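Local coordinates for sialidase B (Streptococcus pneumoniae serotype 4, PDB 4XJW), which catalyses the cleavage of terminal alpha-linked sialic acid from oligosaccharides, glycoproteins and glycolipids, as a family 33 glycosidase acting as an intramolecular trans-sialidase, at residues Leu211-Ser216 with Glu620-His625; Ser290-Asp295 with Gly299-Leu304; Pro209-Tyr212 with Arg218-Ser221. The protein carries 1 engineered substitution. All blocks are in the same frame, centred on the assembly; numbering follows the deposited sequence.

Contact 1: Leu211-Ser216 with Glu620-His625; sequences LYTLSS and ELPNHH. With OPX ((1s,3R,4S)-1-[(cyclohexylamino)methyl]-3,4-dihydroxycyclopentanesulfonic acid), chain B.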
loop_
_atom_site.group_PDB
_atom_site.type_symbol
_atom_site.label_atom_id
_atom_site.label_comp_id
_atom_site.label_asym_id
_atom_site.label_seq_id
_atom_site.Cartn_x
_atom_site.Cartn_y
_atom_site.Cartn_z
ATOM N N LEU A 211 -0.565 -9.841 6.236
ATOM C CA LEU A 211 -1.088 -11.198 6.017
ATOM C C LEU A 211 -0.870 -11.999 7.282
ATOM O O LEU A 211 0.114 -11.810 7.971
ATOM C CB LEU A 211 -0.331 -11.883 4.870
ATOM C CG LEU A 211 -0.554 -11.438 3.427
ATOM C CD1 LEU A 211 0.455 -12.114 2.495
ATOM C CD2 LEU A 211 -1.982 -11.723 2.991
ATOM N N TYR A 212 -1.779 -12.919 7.577
ATOM C CA TYR A 212 -1.648 -13.760 8.754
ATOM C C TYR A 212 -2.445 -15.031 8.516
ATOM O O TYR A 212 -3.590 -14.979 8.049
ATOM C CB TYR A 212 -2.214 -13.038 9.978
ATOM C CG TYR A 212 -1.850 -13.658 11.312
ATOM C CD1 TYR A 212 -2.518 -14.784 11.791
ATOM C CD2 TYR A 212 -0.854 -13.112 12.094
ATOM C CE1 TYR A 212 -2.192 -15.341 13.020
ATOM C CE2 TYR A 212 -0.521 -13.655 13.320
ATOM C CZ TYR A 212 -1.193 -14.763 13.780
ATOM O OH TYR A 212 -0.844 -15.289 15.004
ATOM N N THR A 213 -1.843 -16.169 8.839
ATOM C CA THR A 213 -2.494 -17.459 8.612
ATOM C C THR A 213 -3.126 -17.925 9.915
ATOM O O THR A 213 -2.434 -18.155 10.908
ATOM C CB THR A 213 -1.487 -18.490 8.110
ATOM O OG1 THR A 213 -0.890 -18.002 6.903
ATOM C CG2 THR A 213 -2.164 -19.833 7.838
ATOM N N LEU A 214 -4.452 -18.046 9.892
ATOM C CA LEU A 214 -5.224 -18.455 11.065
ATOM C C LEU A 214 -5.188 -19.969 11.250
ATOM O O LEU A 214 -4.859 -20.723 10.319
ATOM C CB LEU A 214 -6.676 -17.958 10.963
ATOM C CG LEU A 214 -6.814 -16.443 10.745
ATOM C CD1 LEU A 214 -8.297 -16.088 10.598
ATOM C CD2 LEU A 214 -6.196 -15.684 11.905
ATOM N N SER A 215 -5.508 -20.402 12.465
ATOM C CA SER A 215 -5.471 -21.832 12.796
ATOM C C SER A 215 -6.438 -22.669 11.952
ATOM O O SER A 215 -6.193 -23.860 11.689
ATOM C CB SER A 215 -5.724 -22.037 14.287
ATOM O OG SER A 215 -7.048 -21.707 14.658
ATOM N N SER A 216 -7.535 -22.059 11.518
ATOM C CA SER A 216 -8.497 -22.771 10.682
ATOM C C SER A 216 -7.970 -22.978 9.264
ATOM O O SER A 216 -8.561 -23.720 8.482
ATOM C CB SER A 216 -9.807 -21.995 10.607
ATOM O OG SER A 216 -9.584 -20.795 9.871
ATOM N N GLU A 620 3.228 -17.975 5.561
ATOM C CA GLU A 620 3.166 -19.346 5.086
ATOM C C GLU A 620 1.712 -19.741 4.993
ATOM O O GLU A 620 0.971 -19.683 5.977
ATOM C CB GLU A 620 3.921 -20.287 6.028
ATOM C CG GLU A 620 3.931 -21.732 5.541
ATOM C CD GLU A 620 4.734 -22.650 6.432
ATOM O OE1 GLU A 620 5.324 -22.175 7.426
ATOM O OE2 GLU A 620 4.753 -23.872 6.144
ATOM N N LEU A 621 1.302 -20.106 3.786
ATOM C CA LEU A 621 -0.045 -20.604 3.549
ATOM C C LEU A 621 -0.138 -22.012 4.130
ATOM O O LEU A 621 0.892 -22.686 4.330
ATOM C CB LEU A 621 -0.358 -20.578 2.050
ATOM C CG LEU A 621 -0.080 -19.195 1.442
ATOM C CD1 LEU A 621 -0.115 -19.227 -0.067
ATOM C CD2 LEU A 621 -1.056 -18.157 1.978
ATOM N N PRO A 622 -1.361 -22.460 4.445
ATOM C CA PRO A 622 -1.498 -23.787 5.054
ATOM C C PRO A 622 -0.945 -24.920 4.194
ATOM O O PRO A 622 -0.617 -25.971 4.746
ATOM C CB PRO A 622 -3.011 -23.943 5.211
ATOM C CG PRO A 622 -3.521 -22.547 5.324
ATOM C CD PRO A 622 -2.647 -21.739 4.394
ATOM N N ASN A 623 -0.836 -24.716 2.888
ATOM C CA ASN A 623 -0.260 -25.728 2.008
ATOM C C ASN A 623 1.260 -25.640 1.876
ATOM O O ASN A 623 1.853 -26.296 1.022
ATOM C CB ASN A 623 -0.916 -25.664 0.632
ATOM C CG ASN A 623 -0.675 -24.344 -0.067
ATOM O OD1 ASN A 623 0.039 -23.483 0.453
ATOM N ND2 ASN A 623 -1.267 -24.175 -1.248
ATOM N N HIS A 624 1.862 -24.790 2.710
ATOM C CA HIS A 624 3.313 -24.571 2.774
ATOM C C HIS A 624 3.886 -23.758 1.622
ATOM O O HIS A 624 5.104 -23.625 1.507
ATOM C CB HIS A 624 4.084 -25.887 2.960
ATOM C CG HIS A 624 3.597 -26.698 4.120
ATOM N ND1 HIS A 624 3.562 -26.202 5.408
ATOM C CD2 HIS A 624 3.117 -27.960 4.190
ATOM C CE1 HIS A 624 3.078 -27.125 6.218
ATOM N NE2 HIS A 624 2.809 -28.207 5.508
ATOM N N HIS A 625 3.020 -23.225 0.767
ATOM C CA HIS A 625 3.447 -22.140 -0.119
ATOM C C HIS A 625 3.648 -20.882 0.704
ATOM O O HIS A 625 3.293 -20.835 1.892
ATOM C CB HIS A 625 2.404 -21.850 -1.192
ATOM C CG HIS A 625 2.233 -22.951 -2.184
ATOM N ND1 HIS A 625 2.009 -22.708 -3.524
ATOM C CD2 HIS A 625 2.206 -24.295 -2.033
ATOM C CE1 HIS A 625 1.871 -23.858 -4.157
ATOM N NE2 HIS A 625 2.002 -24.839 -3.278
HETATM C CAF OPX B . 1.464 -23.807 8.193
HETATM C CAG OPX B . 1.230 -24.258 9.606
HETATM C CAH OPX B . 0.856 -22.460 7.970
HETATM C CAI OPX B . 1.765 -23.254 10.583
HETATM C CAJ OPX B . 1.361 -21.436 8.945
HETATM C CAK OPX B . 1.030 -19.719 11.406
HETATM C CAL OPX B . 2.896 -17.971 11.494
HETATM C CAM OPX B . 0.682 -17.317 12.139
HETATM C CAO OPX B . 2.739 -16.497 11.399
HETATM C CAP OPX B . 1.299 -16.289 11.204
HETATM C CAQ OPX B . 1.161 -21.901 10.367
HETATM C CAR OPX B . 1.648 -18.492 12.143
HETATM N NAN OPX B . 1.792 -20.974 11.321
HETATM O OAA OPX B . 2.961 -20.116 13.782
HETATM O OAB OPX B . 2.686 -17.808 14.491
HETATM O OAC OPX B . 3.492 -15.967 10.364
HETATM O OAD OPX B . 0.891 -16.553 9.926
HETATM O OAE OPX B . 0.795 -19.287 14.528
HETATM S SAS OPX B . 2.042 -18.955 13.830
#
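Thr213 and Glu620 make the one hydrogen bond between 211-216 and 620-625, beside the inhibitor Optactin (OPX). Along 211-216, Tyr212 comes first, turned from the other segment toward the ligand: OPX CAP lies 3.7 Å above the plane of its ring, over the centre, so the cyclopentane ring packs over one face of the tyrosine. At Thr213 the backbone N donates to OPX OAD at 3.0 Å, almost straight (166°), while OG1 donates to Glu620 O at 2.7 Å from above the carbonyl plane, 43° out of it. With CG2 anti to the backbone N, OG1 can reach Glu620 O while the methyl meets Pro622, CG2 to CG 3.9 Å. OG1 also bonds to Thr619 OG1. Glu620 runs extended alongside the cyclohexyl ring, its CG 4.0 Å from OPX CAH. Glu620 OE2 takes two bonds, from Ser561 OG and, in the imidazole plane, from His624 ND1 at 2.7 Å. A type I turn from Leu621 to His624 carries that histidine back beside Glu620. The contact forms part of the ligand pocket, where the end of strand 205-213 meets the loop joining strands 616-620 and 626-631, with Val219 of strand 219-226 against Leu621 and Pro622.

Contact 2: Ser290-Asp295 with Gly299-Leu304; sequences SSIVED and GKTILL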
loop_
_atom_site.group_PDB
_atom_site.type_symbol
_atom_site.label_atom_id
_atom_site.label_comp_id
_atom_site.label_asym_id
_atom_site.label_seq_id
_atom_site.Cartn_x
_atom_site.Cartn_y
_atom_site.Cartn_z
ATOM N N SER A 290 -1.739 -1.091 10.476
ATOM C CA SER A 290 -2.418 -2.147 11.210
ATOM C C SER A 290 -1.554 -3.380 11.413
ATOM O O SER A 290 -0.567 -3.599 10.692
ATOM C CB SER A 290 -3.737 -2.531 10.529
ATOM O OG SER A 290 -3.522 -3.126 9.258
ATOM N N SER A 291 -1.962 -4.202 12.376
ATOM C CA SER A 291 -1.233 -5.420 12.726
ATOM C C SER A 291 -2.221 -6.457 13.256
ATOM O O SER A 291 -3.162 -6.101 13.982
ATOM C CB SER A 291 -0.158 -5.125 13.779
ATOM O OG SER A 291 0.776 -6.184 13.826
ATOM N N ILE A 292 -2.003 -7.730 12.909
ATOM C CA ILE A 292 -2.937 -8.814 13.241
ATOM C C ILE A 292 -2.270 -9.941 14.034
ATOM O O ILE A 292 -1.115 -10.281 13.781
ATOM C CB ILE A 292 -3.537 -9.427 11.962
ATOM C CG1 ILE A 292 -4.472 -8.439 11.279
ATOM C CG2 ILE A 292 -4.327 -10.698 12.281
ATOM C CD1 ILE A 292 -4.869 -8.895 9.875
ATOM N N VAL A 293 -3.002 -10.525 14.983
ATOM C CA VAL A 293 -2.566 -11.753 15.628
ATOM C C VAL A 293 -3.795 -12.592 15.944
ATOM O O VAL A 293 -4.911 -12.068 16.025
ATOM C CB VAL A 293 -1.772 -11.435 16.918
ATOM C CG1 VAL A 293 -2.733 -11.087 18.040
ATOM C CG2 VAL A 293 -0.912 -12.623 17.320
ATOM N N GLU A 294 -3.608 -13.901 16.074
ATOM C CA GLU A 294 -4.705 -14.756 16.531
ATOM C C GLU A 294 -4.419 -15.226 17.942
ATOM O O GLU A 294 -3.288 -15.606 18.254
ATOM C CB GLU A 294 -4.929 -15.942 15.596
ATOM C CG GLU A 294 -6.136 -16.807 15.999
ATOM C CD GLU A 294 -6.524 -17.805 14.921
ATOM O OE1 GLU A 294 -5.643 -18.575 14.495
ATOM O OE2 GLU A 294 -7.702 -17.802 14.495
ATOM N N ASP A 295 -5.445 -15.197 18.791
ATOM C CA ASP A 295 -5.316 -15.614 20.184
ATOM C C ASP A 295 -5.808 -17.039 20.381
ATOM O O ASP A 295 -6.948 -17.354 20.051
ATOM C CB ASP A 295 -6.090 -14.655 21.091
ATOM C CG ASP A 295 -6.130 -15.121 22.531
ATOM O OD1 ASP A 295 -5.091 -15.608 23.030
ATOM O OD2 ASP A 295 -7.196 -14.978 23.156
ATOM N N GLY A 299 -9.624 -17.689 21.039
ATOM C CA GLY A 299 -9.862 -18.005 19.636
ATOM C C GLY A 299 -10.104 -16.775 18.775
ATOM O O GLY A 299 -10.293 -16.909 17.564
ATOM N N LYS A 300 -10.106 -15.588 19.392
ATOM C CA LYS A 300 -10.375 -14.346 18.676
ATOM C C LYS A 300 -9.190 -13.923 17.806
ATOM O O LYS A 300 -8.033 -14.238 18.086
ATOM C CB LYS A 300 -10.716 -13.205 19.644
ATOM C CG LYS A 300 -12.020 -13.383 20.420
ATOM C CD LYS A 300 -12.300 -12.168 21.294
ATOM C CE LYS A 300 -13.562 -12.359 22.130
ATOM N NZ LYS A 300 -13.785 -11.225 23.070
ATOM N N THR A 301 -9.494 -13.224 16.723
ATOM C CA THR A 301 -8.458 -12.554 15.955
ATOM C C THR A 301 -8.417 -11.140 16.488
ATOM O O THR A 301 -9.465 -10.532 16.738
ATOM C CB THR A 301 -8.796 -12.538 14.452
ATOM O OG1 THR A 301 -9.010 -13.878 14.001
ATOM C CG2 THR A 301 -7.666 -11.924 13.653
ATOM N N ILE A 302 -7.211 -10.622 16.685
ATOM C CA ILE A 302 -7.030 -9.296 17.250
ATOM C C ILE A 302 -6.280 -8.390 16.278
ATOM O O ILE A 302 -5.228 -8.758 15.760
ATOM C CB ILE A 302 -6.302 -9.383 18.592
ATOM C CG1 ILE A 302 -7.146 -10.195 19.579
ATOM C CG2 ILE A 302 -5.979 -7.997 19.116
ATOM C CD1 ILE A 302 -6.465 -10.447 20.906
ATOM N N LEU A 303 -6.832 -7.208 16.018
ATOM C CA LEU A 303 -6.194 -6.257 15.111
ATOM C C LEU A 303 -5.936 -4.941 15.827
ATOM O O LEU A 303 -6.827 -4.392 16.482
ATOM C CB LEU A 303 -7.060 -6.059 13.848
ATOM C CG LEU A 303 -6.583 -5.095 12.745
ATOM C CD1 LEU A 303 -7.133 -5.513 11.390
ATOM C CD2 LEU A 303 -7.022 -3.664 13.021
ATOM N N LEU A 304 -4.708 -4.452 15.716
ATOM C CA LEU A 304 -4.363 -3.148 16.267
ATOM C C LEU A 304 -4.088 -2.158 15.128
ATOM O O LEU A 304 -3.713 -2.560 14.028
ATOM C CB LEU A 304 -3.150 -3.246 17.205
ATOM C CG LEU A 304 -3.408 -3.570 18.679
ATOM C CD1 LEU A 304 -4.139 -4.886 18.853
ATOM C CD2 LEU A 304 -2.092 -3.581 19.446
HETATM O O HOH W 1 -9.674 -16.075 15.115
HETATM O O HOH W 2 -9.609 -19.624 16.513
#
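Gly299 and Asp295 start the pairing of a beta hairpin, strands 286-294 and 301-308, whose short segments run antiparallel at 162° with axes 4.7 Å apart. Gly299 N gives only a weak bond to Asp295 O (angle 123°), whereas Lys300 O receives Asp295 N at 2.8 Å, nearly straight. Thr301 pairs with Glu294 without direct backbone bonds; water takes the place of a direct side-chain link, since one molecule accepts from Thr301 OG1 and donates to both Glu294 OE2 and Gly299 O. The other carboxylate oxygen of Glu294, OE1, is held by Ser215 N. In Thr301, OG1 stands beside the backbone N (chi1 -56°), where it meets the water, and the methyl, anti to that N, meets Ile292 on the same face, CG2 to CG2 3.8 Å. Ile302 exchanges two backbone bonds with Val293, and their side chains lie side by side on the face turned to Phe468 and Leu466. On the reverse face, which packs on strands 205-213 and 219-226 of the sialidase beta-propeller, Leu303 CD1 is 4.0 Å from Ile292 CG1. At Leu304, N donates to Ser291 O at 2.8 Å, and its carbonyl O takes both Ser291 N and the CA-H of Ser290, whose CA is 3.1 Å from Leu304 O.

Contact 3: Pro209-Tyr212 with Arg218-Ser221; sequences PTLY and RVLS. With OPX ((1s,3R,4S)-1-[(cyclohexylamino)methyl]-3,4-dihydroxycyclopentanesulfonic acid), chain B.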
loop_
_atom_site.group_PDB
_atom_site.type_symbol
_atom_site.label_atom_id
_atom_site.label_comp_id
_atom_site.label_asym_id
_atom_site.label_seq_id
_atom_site.Cartn_x
_atom_site.Cartn_y
_atom_site.Cartn_z
ATOM N N PRO A 209 0.212 -3.314 3.622
ATOM C CA PRO A 209 -0.463 -4.619 3.637
ATOM C C PRO A 209 0.003 -5.496 4.785
ATOM O O PRO A 209 1.156 -5.402 5.231
ATOM C CB PRO A 209 0.006 -5.255 2.332
ATOM C CG PRO A 209 1.356 -4.624 2.072
ATOM C CD PRO A 209 1.204 -3.209 2.535
ATOM N N THR A 210 -0.887 -6.378 5.237
ATOM C CA THR A 210 -0.555 -7.414 6.215
ATOM C C THR A 210 -1.139 -8.745 5.737
ATOM O O THR A 210 -2.063 -8.772 4.912
ATOM C CB THR A 210 -1.066 -7.102 7.641
ATOM O OG1 THR A 210 -2.451 -7.452 7.745
ATOM C CG2 THR A 210 -0.868 -5.611 8.000
ATOM N N LEU A 211 -0.565 -9.841 6.236
ATOM C CA LEU A 211 -1.088 -11.198 6.017
ATOM C C LEU A 211 -0.870 -11.999 7.282
ATOM O O LEU A 211 0.114 -11.810 7.971
ATOM C CB LEU A 211 -0.331 -11.883 4.870
ATOM C CG LEU A 211 -0.554 -11.438 3.427
ATOM C CD1 LEU A 211 0.455 -12.114 2.495
ATOM C CD2 LEU A 211 -1.982 -11.723 2.991
ATOM N N TYR A 212 -1.779 -12.919 7.577
ATOM C CA TYR A 212 -1.648 -13.760 8.754
ATOM C C TYR A 212 -2.445 -15.031 8.516
ATOM O O TYR A 212 -3.590 -14.979 8.049
ATOM C CB TYR A 212 -2.214 -13.038 9.978
ATOM C CG TYR A 212 -1.850 -13.658 11.312
ATOM C CD1 TYR A 212 -2.518 -14.784 11.791
ATOM C CD2 TYR A 212 -0.854 -13.112 12.094
ATOM C CE1 TYR A 212 -2.192 -15.341 13.020
ATOM C CE2 TYR A 212 -0.521 -13.655 13.320
ATOM C CZ TYR A 212 -1.193 -14.763 13.780
ATOM O OH TYR A 212 -0.844 -15.289 15.004
ATOM N N ARG A 218 -7.745 -20.351 7.253
ATOM C CA ARG A 218 -8.113 -19.071 6.646
ATOM C C ARG A 218 -6.922 -18.117 6.710
ATOM O O ARG A 218 -6.246 -18.027 7.725
ATOM C CB ARG A 218 -9.332 -18.464 7.343
ATOM C CG ARG A 218 -9.676 -17.051 6.867
ATOM C CD ARG A 218 -11.010 -16.585 7.449
ATOM N NE ARG A 218 -12.141 -17.295 6.856
ATOM C CZ ARG A 218 -13.412 -17.078 7.174
ATOM N NH1 ARG A 218 -13.730 -16.169 8.088
ATOM N NH2 ARG A 218 -14.371 -17.774 6.576
ATOM N N VAL A 219 -6.655 -17.437 5.605
ATOM C CA VAL A 219 -5.586 -16.444 5.559
ATOM C C VAL A 219 -6.253 -15.073 5.562
ATOM O O VAL A 219 -7.147 -14.816 4.751
ATOM C CB VAL A 219 -4.716 -16.616 4.300
ATOM C CG1 VAL A 219 -3.608 -15.563 4.274
ATOM C CG2 VAL A 219 -4.107 -18.013 4.268
ATOM N N LEU A 220 -5.836 -14.211 6.486
ATOM C CA LEU A 220 -6.446 -12.895 6.679
ATOM C C LEU A 220 -5.461 -11.818 6.239
ATOM O O LEU A 220 -4.243 -11.952 6.430
ATOM C CB LEU A 220 -6.802 -12.688 8.152
ATOM C CG LEU A 220 -7.552 -11.418 8.573
ATOM C CD1 LEU A 220 -8.902 -11.369 7.875
ATOM C CD2 LEU A 220 -7.721 -11.353 10.096
ATOM N N SER A 221 -5.986 -10.763 5.623
ATOM C CA SER A 221 -5.162 -9.612 5.239
ATOM C C SER A 221 -5.816 -8.340 5.721
ATOM O O SER A 221 -7.024 -8.180 5.622
ATOM C CB SER A 221 -4.988 -9.565 3.712
ATOM O OG SER A 221 -4.328 -8.369 3.281
HETATM C CAF OPX B . 1.464 -23.807 8.193
HETATM C CAG OPX B . 1.230 -24.258 9.606
HETATM C CAH OPX B . 0.856 -22.460 7.970
HETATM C CAI OPX B . 1.765 -23.254 10.583
HETATM C CAJ OPX B . 1.361 -21.436 8.945
HETATM C CAK OPX B . 1.030 -19.719 11.406
HETATM C CAL OPX B . 2.896 -17.971 11.494
HETATM C CAM OPX B . 0.682 -17.317 12.139
HETATM C CAO OPX B . 2.739 -16.497 11.399
HETATM C CAP OPX B . 1.299 -16.289 11.204
HETATM C CAQ OPX B . 1.161 -21.901 10.367
HETATM C CAR OPX B . 1.648 -18.492 12.143
HETATM N NAN OPX B . 1.792 -20.974 11.321
HETATM O OAA OPX B . 2.961 -20.116 13.782
HETATM O OAB OPX B . 2.686 -17.808 14.491
HETATM O OAC OPX B . 3.492 -15.967 10.364
HETATM O OAD OPX B . 0.891 -16.553 9.926
HETATM O OAE OPX B . 0.795 -19.287 14.528
HETATM S SAS OPX B . 2.042 -18.955 13.830
#
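Tyr212 and Leu220 form an antiparallel hydrogen-bonded pair, which sets the register of 209-212 against 218-221. Their two backbone bonds differ in quality: Leu220 N to Tyr212 O is 2.8 Å and nearly linear (176°), while Tyr212 N to Leu220 O is 2.9 Å and bent to 137°. The same two carbonyls also receive CA-H...O contacts from just outside the pair, with Leu211 CA 3.3 Å from Leu220 O and Val219 CA 3.5 Å from Tyr212 O. One side chain joins the backbone pattern. Ser221 OG lies anti to its own N (chi1 173°), a turn that lets it donate to Thr210 O at 2.8 Å. Among apolar contacts, Leu211 leans across with one branch: CD2 is 3.8 Å from Ser221 CB and 4.4 Å from Val219 CG1, next to Leu629 and Thr619. Polar ends look outside the pair: Thr210 OG1 bonds to Ser222 OG, and Arg218 forms salt bridges with Asp245 and Glu431. Tyr212 and Leu220 project from the same face, toward strand 286-294, Tyr212 near Val293 and Leu220 near Ile292. These two strands are the first hairpin of a four-stranded antiparallel sheet, 205-213, 219-226, 237-244 and 255-256, as expected of one blade in the sialidase beta-propeller.

All three contacts are largely buried, though to different degrees. Contact 3 has no exposed touching residue, contact 2 opens at the Gly299 end of its turn, and contact 1 is buried at Thr213 and Glu620 with Pro622 partly exposed. Contacts 2 and 3 are hairpins within sheets, both built on paired backbone bonds; they bury 539 and 261 Å². Contact 1 joins parts more than 400 residues apart, buries just 130 Å², and is made by side chains around one hydroxyl-to-carbonyl bond, with the ligand bound beside it. Contacts 1 and 3 share Leu211 and Tyr212. Contact 2 belongs to the adjoining sheet, and Ser290 O lies 3.4 Å from Thr210 CG2 of contact 3.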